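Local coordinates for DNA replication licensing factor MCM related protein (Thermoplasma acidophilum, PDB 4ME3) that probably binds single-stranded DNA as the N-terminal, zinc-containing part of an ATP-driven MCM replicative helicase, at residues 152-157 / 168-173; 145-150 / 179-184; 90-95 / 189-194. All blocks are in the same frame, centred on the assembly; numbering follows the deposited sequence.

Interaction 1: 152-157 / 168-173; sequences GLTYVE and VCDHCG. With ZN (zinc ion), chain B.
The backbones of Thr154 and Asp170 come to 5.5 Å between their CA atoms where the turn 168-173 runs past the start of strand 153-157, the end-to-end directions of the touching parts being 121° apart. Thr154 makes the central polar link. Its OG1 accepts the backbone N-H of Asp170 at 3.0 Å from N, in a bond that is practically straight (179°). A first torsion of -64° puts that hydroxyl beside the threonine's own backbone N and turns CG2 toward the aspartate, whose OD2 lies 3.5 Å from this methyl; the two side chains cross at about a right angle. The same carboxylate oxygen takes a bond from a water that in turn accepts from Tyr155 N, so a single water carries the contact one residue further along the strand. One residue back along the strand, the His171 ring presents an edge to Leu153: its NE2 is 2.8 Å from Leu153 O, near the ring plane, but the N-H is poorly aligned with the oxygen and this hydrogen bond is weak. Gly152 lies close by, and a CB on it would run into His171 CG. Within the turn, Cys169 SG binds the zinc ion at 2.4 Å and accepts from the backbone N atoms of His171 and Cys172, which is likely to moderate the thiolate's charge. Cys172 SG supplies another ligand at 2.3 Å. With Cys147 and Cys150 completing the site, two CxxC turns hold one zinc in a four-cysteine arrangement, the zinc-binding motif of the MCM N-terminal region.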
loop_
_atom_site.group_PDB
_atom_site.type_symbol
_atom_site.label_atom_id
_atom_site.label_comp_id
_atom_site.label_asym_id
_atom_site.label_seq_id
_atom_site.Cartn_x
_atom_site.Cartn_y
_atom_site.Cartn_z
ATOM N N GLY A 152 0.493 24.124 -15.371
ATOM C CA GLY A 152 -0.542 23.213 -14.923
ATOM C C GLY A 152 0.046 22.162 -14.003
ATOM O O GLY A 152 1.267 22.015 -13.926
ATOM N N LEU A 153 -0.817 21.424 -13.314
ATOM C CA LEU A 153 -0.368 20.432 -12.345
ATOM C C LEU A 153 -0.548 19.004 -12.840
ATOM O O LEU A 153 -1.646 18.595 -13.211
ATOM C CB LEU A 153 -1.117 20.604 -11.026
ATOM C CG LEU A 153 -0.883 21.924 -10.296
ATOM C CD1 LEU A 153 -1.791 22.014 -9.084
ATOM C CD2 LEU A 153 0.577 22.061 -9.890
ATOM N N THR A 154 0.547 18.253 -12.832
ATOM C CA THR A 154 0.521 16.825 -13.105
ATOM C C THR A 154 0.789 16.087 -11.804
ATOM O O THR A 154 1.811 16.314 -11.155
ATOM C CB THR A 154 1.602 16.434 -14.124
ATOM O OG1 THR A 154 1.324 17.056 -15.383
ATOM C CG2 THR A 154 1.662 14.919 -14.311
ATOM N N TYR A 155 -0.127 15.210 -11.414
ATOM C CA TYR A 155 0.045 14.443 -10.190
ATOM C C TYR A 155 0.643 13.076 -10.492
ATOM O O TYR A 155 0.240 12.408 -11.441
ATOM C CB TYR A 155 -1.289 14.300 -9.453
ATOM C CG TYR A 155 -1.661 15.518 -8.634
ATOM C CD1 TYR A 155 -2.315 16.596 -9.215
ATOM C CD2 TYR A 155 -1.353 15.590 -7.283
ATOM C CE1 TYR A 155 -2.652 17.713 -8.472
ATOM C CE2 TYR A 155 -1.688 16.702 -6.529
ATOM C CZ TYR A 155 -2.338 17.760 -7.131
ATOM O OH TYR A 155 -2.672 18.868 -6.385
ATOM N N VAL A 156 1.618 12.671 -9.686
ATOM C CA VAL A 156 2.255 11.370 -9.844
ATOM C C VAL A 156 2.264 10.632 -8.514
ATOM O O VAL A 156 2.783 11.138 -7.520
ATOM C CB VAL A 156 3.705 11.507 -10.338
ATOM C CG1 VAL A 156 4.327 10.128 -10.546
ATOM C CG2 VAL A 156 3.759 12.319 -11.620
ATOM N N GLU A 157 1.684 9.437 -8.499
ATOM C CA GLU A 157 1.689 8.609 -7.301
ATOM C C GLU A 157 3.111 8.169 -6.984
ATOM O O GLU A 157 3.874 7.811 -7.883
ATOM C CB GLU A 157 0.795 7.382 -7.487
ATOM C CG GLU A 157 0.711 6.499 -6.255
ATOM C CD GLU A 157 -0.089 5.234 -6.493
ATOM O OE1 GLU A 157 -0.692 5.106 -7.579
ATOM O OE2 GLU A 157 -0.112 4.364 -5.598
ATOM N N VAL A 168 5.860 13.714 -19.110
ATOM C CA VAL A 168 4.990 14.517 -19.964
ATOM C C VAL A 168 3.927 15.229 -19.132
ATOM O O VAL A 168 3.419 14.679 -18.155
ATOM C CB VAL A 168 4.298 13.639 -21.029
ATOM C CG1 VAL A 168 3.572 12.475 -20.375
ATOM C CG2 VAL A 168 3.336 14.467 -21.872
ATOM N N CYS A 169 3.593 16.453 -19.529
ATOM C CA CYS A 169 2.593 17.250 -18.825
ATOM C C CYS A 169 1.181 16.769 -19.158
ATOM O O CYS A 169 0.842 16.584 -20.325
ATOM C CB CYS A 169 2.748 18.732 -19.190
ATOM S SG CYS A 169 1.514 19.837 -18.448
ATOM N N ASP A 170 0.362 16.567 -18.129
ATOM C CA ASP A 170 -1.012 16.109 -18.320
ATOM C C ASP A 170 -1.911 17.192 -18.905
ATOM O O ASP A 170 -3.016 16.900 -19.362
ATOM C CB ASP A 170 -1.614 15.631 -16.994
ATOM C CG ASP A 170 -1.184 14.223 -16.627
ATOM O OD1 ASP A 170 -0.624 13.519 -17.494
ATOM O OD2 ASP A 170 -1.414 13.820 -15.468
ATOM N N HIS A 171 -1.445 18.437 -18.890
ATOM C CA HIS A 171 -2.282 19.556 -19.312
ATOM C C HIS A 171 -1.939 20.092 -20.702
ATOM O O HIS A 171 -2.836 20.478 -21.450
ATOM C CB HIS A 171 -2.219 20.686 -18.280
ATOM C CG HIS A 171 -2.910 20.362 -16.993
ATOM N ND1 HIS A 171 -4.270 20.512 -16.823
ATOM C CD2 HIS A 171 -2.434 19.891 -15.817
ATOM C CE1 HIS A 171 -4.600 20.150 -15.596
ATOM N NE2 HIS A 171 -3.504 19.768 -14.964
ATOM N N CYS A 172 -0.655 20.124 -21.049
ATOM C CA CYS A 172 -0.243 20.678 -22.340
ATOM C C CYS A 172 0.430 19.653 -23.259
ATOM O O CYS A 172 0.629 19.917 -24.442
ATOM C CB CYS A 172 0.673 21.890 -22.137
ATOM S SG CYS A 172 2.369 21.503 -21.661
ATOM N N GLY A 173 0.786 18.493 -22.719
ATOM C CA GLY A 173 1.291 17.406 -23.539
ATOM C C GLY A 173 2.762 17.484 -23.913
ATOM O O GLY A 173 3.280 16.584 -24.576
HETATM ZN ZN ZN B . 2.312 21.852 -19.362
HETATM O O HOH W 1 -2.474 15.089 -13.245
#

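Interaction 2: 145-150 / 179-184; sequences FECSSC and DKIFFK. With ZN (zinc ion), chain B.
Glu146 and Lys184 form an antiparallel hydrogen-bonded pair, with Glu146 N to Lys184 O at 2.8 Å and Lys184 N to Glu146 O at 3.0 Å. Cys147 and Phe183 follow as a non-hydrogen-bonded pair. Past it the ladder frays: the bond from Ser148 N to Phe182 O is weak, and the serine hydroxyl takes over, OG accepting from Phe182 N at 2.9 Å (167°).

Charge pairing is looser. Glu146 and Lys184 lie side by side on one face of the sheet, OE1 reaching NZ at 3.4 Å; the same carboxylate also meets Arg186, so its charge is shared.

Among the apolar contacts, Ser148 CB stands over the face of the Phe182 ring, 3.4 Å from the centroid and 8° off the normal, a CH-pi contact. The phenylalanine's first torsion of 59° brings its ring back over the serine although its CB points away. On the face of Cys147 and Phe183, ring atom CE1 of the latter packs on the cysteine CB, and Ile181 CD1 approaches Cys147 SG at 4.0 Å, placing hydrocarbon beside a zinc ligand.

Cys147 and Cys150 bind the zinc ion, and Cys147 SG accepts from the backbone N atoms of Ser149 and Cys150. Strand 123-147 thus runs into the metal site with strand 183-185, which follows helix 176-179, along one edge and strand 153-157 along the other.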
loop_
_atom_site.group_PDB
_atom_site.type_symbol
_atom_site.label_atom_id
_atom_site.label_comp_id
_atom_site.label_asym_id
_atom_site.label_seq_id
_atom_site.Cartn_x
_atom_site.Cartn_y
_atom_site.Cartn_z
ATOM N N PHE A 145 3.153 18.209 -9.473
ATOM C CA PHE A 145 4.259 18.779 -10.237
ATOM C C PHE A 145 3.764 19.887 -11.160
ATOM O O PHE A 145 2.827 19.689 -11.931
ATOM C CB PHE A 145 4.954 17.696 -11.063
ATOM C CG PHE A 145 5.773 16.738 -10.246
ATOM C CD1 PHE A 145 7.083 17.038 -9.912
ATOM C CD2 PHE A 145 5.237 15.536 -9.817
ATOM C CE1 PHE A 145 7.840 16.158 -9.163
ATOM C CE2 PHE A 145 5.990 14.653 -9.071
ATOM C CZ PHE A 145 7.293 14.967 -8.742
ATOM N N GLU A 146 4.403 21.050 -11.087
ATOM C CA GLU A 146 4.002 22.186 -11.911
ATOM C C GLU A 146 4.832 22.274 -13.187
ATOM O O GLU A 146 6.065 22.293 -13.142
ATOM C CB GLU A 146 4.117 23.490 -11.118
ATOM C CG GLU A 146 3.789 24.729 -11.936
ATOM C CD GLU A 146 3.836 26.004 -11.115
ATOM O OE1 GLU A 146 4.040 25.919 -9.885
ATOM O OE2 GLU A 146 3.668 27.093 -11.703
ATOM N N CYS A 147 4.142 22.326 -14.323
ATOM C CA CYS A 147 4.787 22.390 -15.631
ATOM C C CYS A 147 5.436 23.751 -15.854
ATOM O O CYS A 147 4.807 24.786 -15.650
ATOM C CB CYS A 147 3.757 22.126 -16.734
ATOM S SG CYS A 147 4.400 22.317 -18.415
ATOM N N SER A 148 6.695 23.748 -16.280
ATOM C CA SER A 148 7.419 24.995 -16.507
ATOM C C SER A 148 6.817 25.801 -17.657
ATOM O O SER A 148 7.047 27.006 -17.765
ATOM C CB SER A 148 8.900 24.717 -16.780
ATOM O OG SER A 148 9.070 23.839 -17.878
ATOM N N SER A 149 6.040 25.139 -18.509
ATOM C CA SER A 149 5.465 25.794 -19.680
ATOM C C SER A 149 4.071 26.362 -19.408
ATOM O O SER A 149 3.870 27.575 -19.469
ATOM C CB SER A 149 5.414 24.823 -20.861
ATOM O OG SER A 149 4.929 25.471 -22.025
ATOM N N CYS A 150 3.113 25.488 -19.112
ATOM C CA CYS A 150 1.728 25.911 -18.915
ATOM C C CYS A 150 1.393 26.127 -17.441
ATOM O O CYS A 150 0.315 26.622 -17.110
ATOM C CB CYS A 150 0.765 24.881 -19.514
ATOM S SG CYS A 150 0.708 23.305 -18.625
ATOM N N ASP A 179 10.712 18.408 -25.507
ATOM C CA ASP A 179 10.423 19.835 -25.389
ATOM C C ASP A 179 11.249 20.530 -24.304
ATOM O O ASP A 179 11.150 21.745 -24.126
ATOM C CB ASP A 179 8.931 20.055 -25.139
ATOM C CG ASP A 179 8.065 19.419 -26.208
ATOM O OD1 ASP A 179 8.072 19.917 -27.354
ATOM O OD2 ASP A 179 7.373 18.424 -25.903
ATOM N N LYS A 180 12.051 19.758 -23.578
ATOM C CA LYS A 180 13.014 20.321 -22.635
ATOM C C LYS A 180 12.370 21.065 -21.465
ATOM O O LYS A 180 13.034 21.856 -20.796
ATOM C CB LYS A 180 13.971 21.267 -23.367
ATOM C CG LYS A 180 14.775 20.605 -24.473
ATOM C CD LYS A 180 15.505 21.634 -25.325
ATOM C CE LYS A 180 16.387 22.547 -24.484
ATOM N NZ LYS A 180 17.431 21.797 -23.734
ATOM N N ILE A 181 11.088 20.820 -21.214
ATOM C CA ILE A 181 10.418 21.442 -20.075
ATOM C C ILE A 181 10.881 20.776 -18.785
ATOM O O ILE A 181 11.446 19.684 -18.811
ATOM C CB ILE A 181 8.881 21.330 -20.169
ATOM C CG1 ILE A 181 8.440 19.867 -20.075
ATOM C CG2 ILE A 181 8.378 21.970 -21.456
ATOM C CD1 ILE A 181 6.941 19.690 -19.988
ATOM N N PHE A 182 10.643 21.439 -17.656
ATOM C CA PHE A 182 10.979 20.871 -16.355
ATOM C C PHE A 182 9.802 20.993 -15.392
ATOM O O PHE A 182 8.951 21.873 -15.539
ATOM C CB PHE A 182 12.220 21.549 -15.771
ATOM C CG PHE A 182 12.069 23.030 -15.576
ATOM C CD1 PHE A 182 11.553 23.538 -14.394
ATOM C CD2 PHE A 182 12.448 23.915 -16.572
ATOM C CE1 PHE A 182 11.415 24.902 -14.211
ATOM C CE2 PHE A 182 12.314 25.280 -16.395
ATOM C CZ PHE A 182 11.796 25.774 -15.213
ATOM N N PHE A 183 9.760 20.103 -14.406
ATOM C CA PHE A 183 8.660 20.068 -13.451
ATOM C C PHE A 183 9.106 20.494 -12.055
ATOM O O PHE A 183 10.163 20.084 -11.577
ATOM C CB PHE A 183 8.057 18.666 -13.398
ATOM C CG PHE A 183 7.331 18.273 -14.655
ATOM C CD1 PHE A 183 6.025 18.682 -14.871
ATOM C CD2 PHE A 183 7.952 17.498 -15.616
ATOM C CE1 PHE A 183 5.354 18.323 -16.024
ATOM C CE2 PHE A 183 7.285 17.135 -16.773
ATOM C CZ PHE A 183 5.985 17.549 -16.975
ATOM N N LYS A 184 8.287 21.320 -11.414
ATOM C CA LYS A 184 8.566 21.805 -10.067
ATOM C C LYS A 184 7.625 21.151 -9.063
ATOM O O LYS A 184 6.415 21.327 -9.142
ATOM C CB LYS A 184 8.397 23.324 -10.013
ATOM C CG LYS A 184 8.662 23.935 -8.645
ATOM C CD LYS A 184 8.517 25.450 -8.666
ATOM C CE LYS A 184 7.056 25.873 -8.660
ATOM N NZ LYS A 184 6.887 27.353 -8.726
HETATM ZN ZN ZN B . 2.312 21.852 -19.362
#

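Interaction 3: 90-95 / 189-194; sequences TQRFNI and LSEFID
Arg92 reaches across to Glu191 with a fully extended side chain: CG is anti to the backbone N (chi1 173°), and the chain stays extended through to the guanidinium. Its NE donates to Glu191 OE2 at 2.9 Å, the hydrogen-bonded part of a salt bridge, and NH2 adds a weak bond to the same oxygen at 3.1 Å. One carboxylate oxygen thus takes two N-H groups at the guanidinium edge, while the two planes are turned 49° apart. NE meets OE2 on its anti side. The glutamate is folded, chi2 being -57°, which brings its carboxylate back against the loop, with OE2 3.5 Å from Phe93 CE1. NH2 also makes a weak hydrogen bond to Ser190 O, and Leu189 O lies 3.1 Å above one guanidinium face; that carbonyl has its hydrogen bond with Tyr155 OH. The contact joins the helical MCM N-terminal domain, through the loop between helix 69-84 and strand 97-101, to strand 191-201 of the OB domain. Were Arg92 an alanine, Glu191 OE2 would probably lose both of the N-H partners it has here, and a gap would be likely to open over Leu189 O. Thr90 shapes the loop from within: its OG1 accepts from Phe93 N at 3.0 Å, an ST motif, while the Phe93 ring has Arg92 CG centred over one face. Farther along, the end of Ile95 supplies the apolar part, CD1 touching Ile193 CG2 at 4.0 Å and lying nearly as close to Glu191 CB.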
loop_
_atom_site.group_PDB
_atom_site.type_symbol
_atom_site.label_atom_id
_atom_site.label_comp_id
_atom_site.label_asym_id
_atom_site.label_seq_id
_atom_site.Cartn_x
_atom_site.Cartn_y
_atom_site.Cartn_z
ATOM N N THR A 90 -10.493 13.361 -7.122
ATOM C CA THR A 90 -9.888 14.337 -8.024
ATOM C C THR A 90 -8.473 13.892 -8.376
ATOM O O THR A 90 -8.015 12.850 -7.910
ATOM C CB THR A 90 -9.840 15.739 -7.392
ATOM O OG1 THR A 90 -9.003 15.714 -6.230
ATOM C CG2 THR A 90 -11.234 16.193 -6.988
ATOM N N GLN A 91 -7.781 14.675 -9.199
ATOM C CA GLN A 91 -6.406 14.346 -9.562
ATOM C C GLN A 91 -5.521 14.324 -8.317
ATOM O O GLN A 91 -4.489 13.654 -8.291
ATOM C CB GLN A 91 -5.853 15.341 -10.588
ATOM C CG GLN A 91 -5.821 16.785 -10.117
ATOM C CD GLN A 91 -5.104 17.700 -11.094
ATOM O OE1 GLN A 91 -4.545 17.246 -12.094
ATOM N NE2 GLN A 91 -5.115 18.998 -10.807
ATOM N N ARG A 92 -5.941 15.053 -7.288
ATOM C CA ARG A 92 -5.188 15.128 -6.040
ATOM C C ARG A 92 -5.669 14.110 -5.017
ATOM O O ARG A 92 -4.869 13.378 -4.437
ATOM C CB ARG A 92 -5.301 16.525 -5.437
ATOM C CG ARG A 92 -4.688 16.638 -4.050
ATOM C CD ARG A 92 -4.618 18.084 -3.587
ATOM N NE ARG A 92 -3.937 18.208 -2.301
ATOM C CZ ARG A 92 -3.664 19.364 -1.705
ATOM N NH1 ARG A 92 -4.011 20.509 -2.276
ATOM N NH2 ARG A 92 -3.036 19.376 -0.537
ATOM N N PHE A 93 -6.979 14.078 -4.789
ATOM C CA PHE A 93 -7.560 13.201 -3.778
ATOM C C PHE A 93 -8.014 11.891 -4.402
ATOM O O PHE A 93 -9.178 11.743 -4.774
ATOM C CB PHE A 93 -8.737 13.891 -3.086
ATOM C CG PHE A 93 -8.370 15.183 -2.417
ATOM C CD1 PHE A 93 -7.656 15.182 -1.232
ATOM C CD2 PHE A 93 -8.728 16.399 -2.979
ATOM C CE1 PHE A 93 -7.309 16.370 -0.613
ATOM C CE2 PHE A 93 -8.386 17.588 -2.365
ATOM C CZ PHE A 93 -7.675 17.574 -1.181
ATOM N N ASN A 94 -7.086 10.944 -4.512
ATOM C CA ASN A 94 -7.374 9.657 -5.129
ATOM C C ASN A 94 -6.745 8.492 -4.370
ATOM O O ASN A 94 -6.475 7.442 -4.952
ATOM C CB ASN A 94 -6.889 9.645 -6.579
ATOM C CG ASN A 94 -5.397 9.896 -6.700
ATOM O OD1 ASN A 94 -4.686 10.013 -5.699
ATOM N ND2 ASN A 94 -4.913 9.973 -7.932
ATOM N N ILE A 95 -6.520 8.676 -3.072
ATOM C CA ILE A 95 -5.955 7.618 -2.240
ATOM C C ILE A 95 -7.046 6.707 -1.688
ATOM O O ILE A 95 -8.063 7.179 -1.182
ATOM C CB ILE A 95 -5.160 8.204 -1.054
ATOM C CG1 ILE A 95 -3.986 9.042 -1.565
ATOM C CG2 ILE A 95 -4.660 7.092 -0.149
ATOM C CD1 ILE A 95 -3.239 9.785 -0.472
ATOM N N LEU A 189 0.593 21.382 -2.351
ATOM C CA LEU A 189 -0.541 20.938 -3.157
ATOM C C LEU A 189 -0.551 19.417 -3.305
ATOM O O LEU A 189 -1.355 18.859 -4.055
ATOM C CB LEU A 189 -0.489 21.579 -4.543
ATOM C CG LEU A 189 -0.650 23.098 -4.582
ATOM C CD1 LEU A 189 -0.327 23.624 -5.966
ATOM C CD2 LEU A 189 -2.060 23.492 -4.174
ATOM N N SER A 190 0.349 18.756 -2.589
ATOM C CA SER A 190 0.488 17.313 -2.676
ATOM C C SER A 190 -0.185 16.644 -1.486
ATOM O O SER A 190 -0.489 17.294 -0.484
ATOM C CB SER A 190 1.970 16.931 -2.715
ATOM O OG SER A 190 2.631 17.553 -3.804
ATOM N N GLU A 191 -0.414 15.342 -1.601
ATOM C CA GLU A 191 -0.968 14.569 -0.500
ATOM C C GLU A 191 0.110 13.729 0.169
ATOM O O GLU A 191 0.849 13.009 -0.496
ATOM C CB GLU A 191 -2.104 13.674 -0.994
ATOM C CG GLU A 191 -3.396 14.430 -1.252
ATOM C CD GLU A 191 -3.876 15.186 -0.026
ATOM O OE1 GLU A 191 -4.247 14.526 0.968
ATOM O OE2 GLU A 191 -3.871 16.438 -0.051
ATOM N N PHE A 192 0.191 13.837 1.490
ATOM C CA PHE A 192 1.108 13.031 2.286
ATOM C C PHE A 192 0.342 12.019 3.119
ATOM O O PHE A 192 -0.830 12.229 3.453
ATOM C CB PHE A 192 1.908 13.919 3.236
ATOM C CG PHE A 192 2.788 14.916 2.543
ATOM C CD1 PHE A 192 2.280 16.134 2.134
ATOM C CD2 PHE A 192 4.121 14.638 2.312
ATOM C CE1 PHE A 192 3.085 17.057 1.501
ATOM C CE2 PHE A 192 4.935 15.560 1.680
ATOM C CZ PHE A 192 4.412 16.770 1.274
ATOM N N ILE A 193 1.013 10.927 3.472
ATOM C CA ILE A 193 0.458 9.957 4.402
ATOM C C ILE A 193 1.438 9.703 5.543
ATOM O O ILE A 193 2.652 9.854 5.379
ATOM C CB ILE A 193 0.134 8.615 3.710
ATOM C CG1 ILE A 193 1.398 8.016 3.092
ATOM C CG2 ILE A 193 -0.938 8.811 2.651
ATOM C CD1 ILE A 193 1.197 6.622 2.530
ATOM N N ASP A 194 0.897 9.330 6.697
ATOM C CA ASP A 194 1.694 8.950 7.850
ATOM C C ASP A 194 2.423 7.650 7.566
ATOM O O ASP A 194 1.870 6.744 6.936
ATOM C CB ASP A 194 0.800 8.740 9.069
ATOM C CG ASP A 194 0.139 10.021 9.547
ATOM O OD1 ASP A 194 0.814 11.073 9.569
ATOM O OD2 ASP A 194 -1.056 9.966 9.912
#

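Overall arrangement
Along the chain the contacts are nested: interaction 1 lies within the loop closed by interaction 2, and both lie within that closed by interaction 3. All reach one mixed sheet, in which strand 123-147 pairs with 153-157, 183-185 and 191-201. The centres of interactions 1 and 2 are about 9 Å apart; they share the zinc ion, each giving two cysteines, and Thr154 N probably bonds to Phe145 O between them. Interaction 3 is centred about 15 Å from interaction 1 and 20 Å from interaction 2, touching the former through the Tyr155 side chain. The zinc-bound end of the sheet is thus connected, through strand 153-157, to the junction between the helical and OB domains.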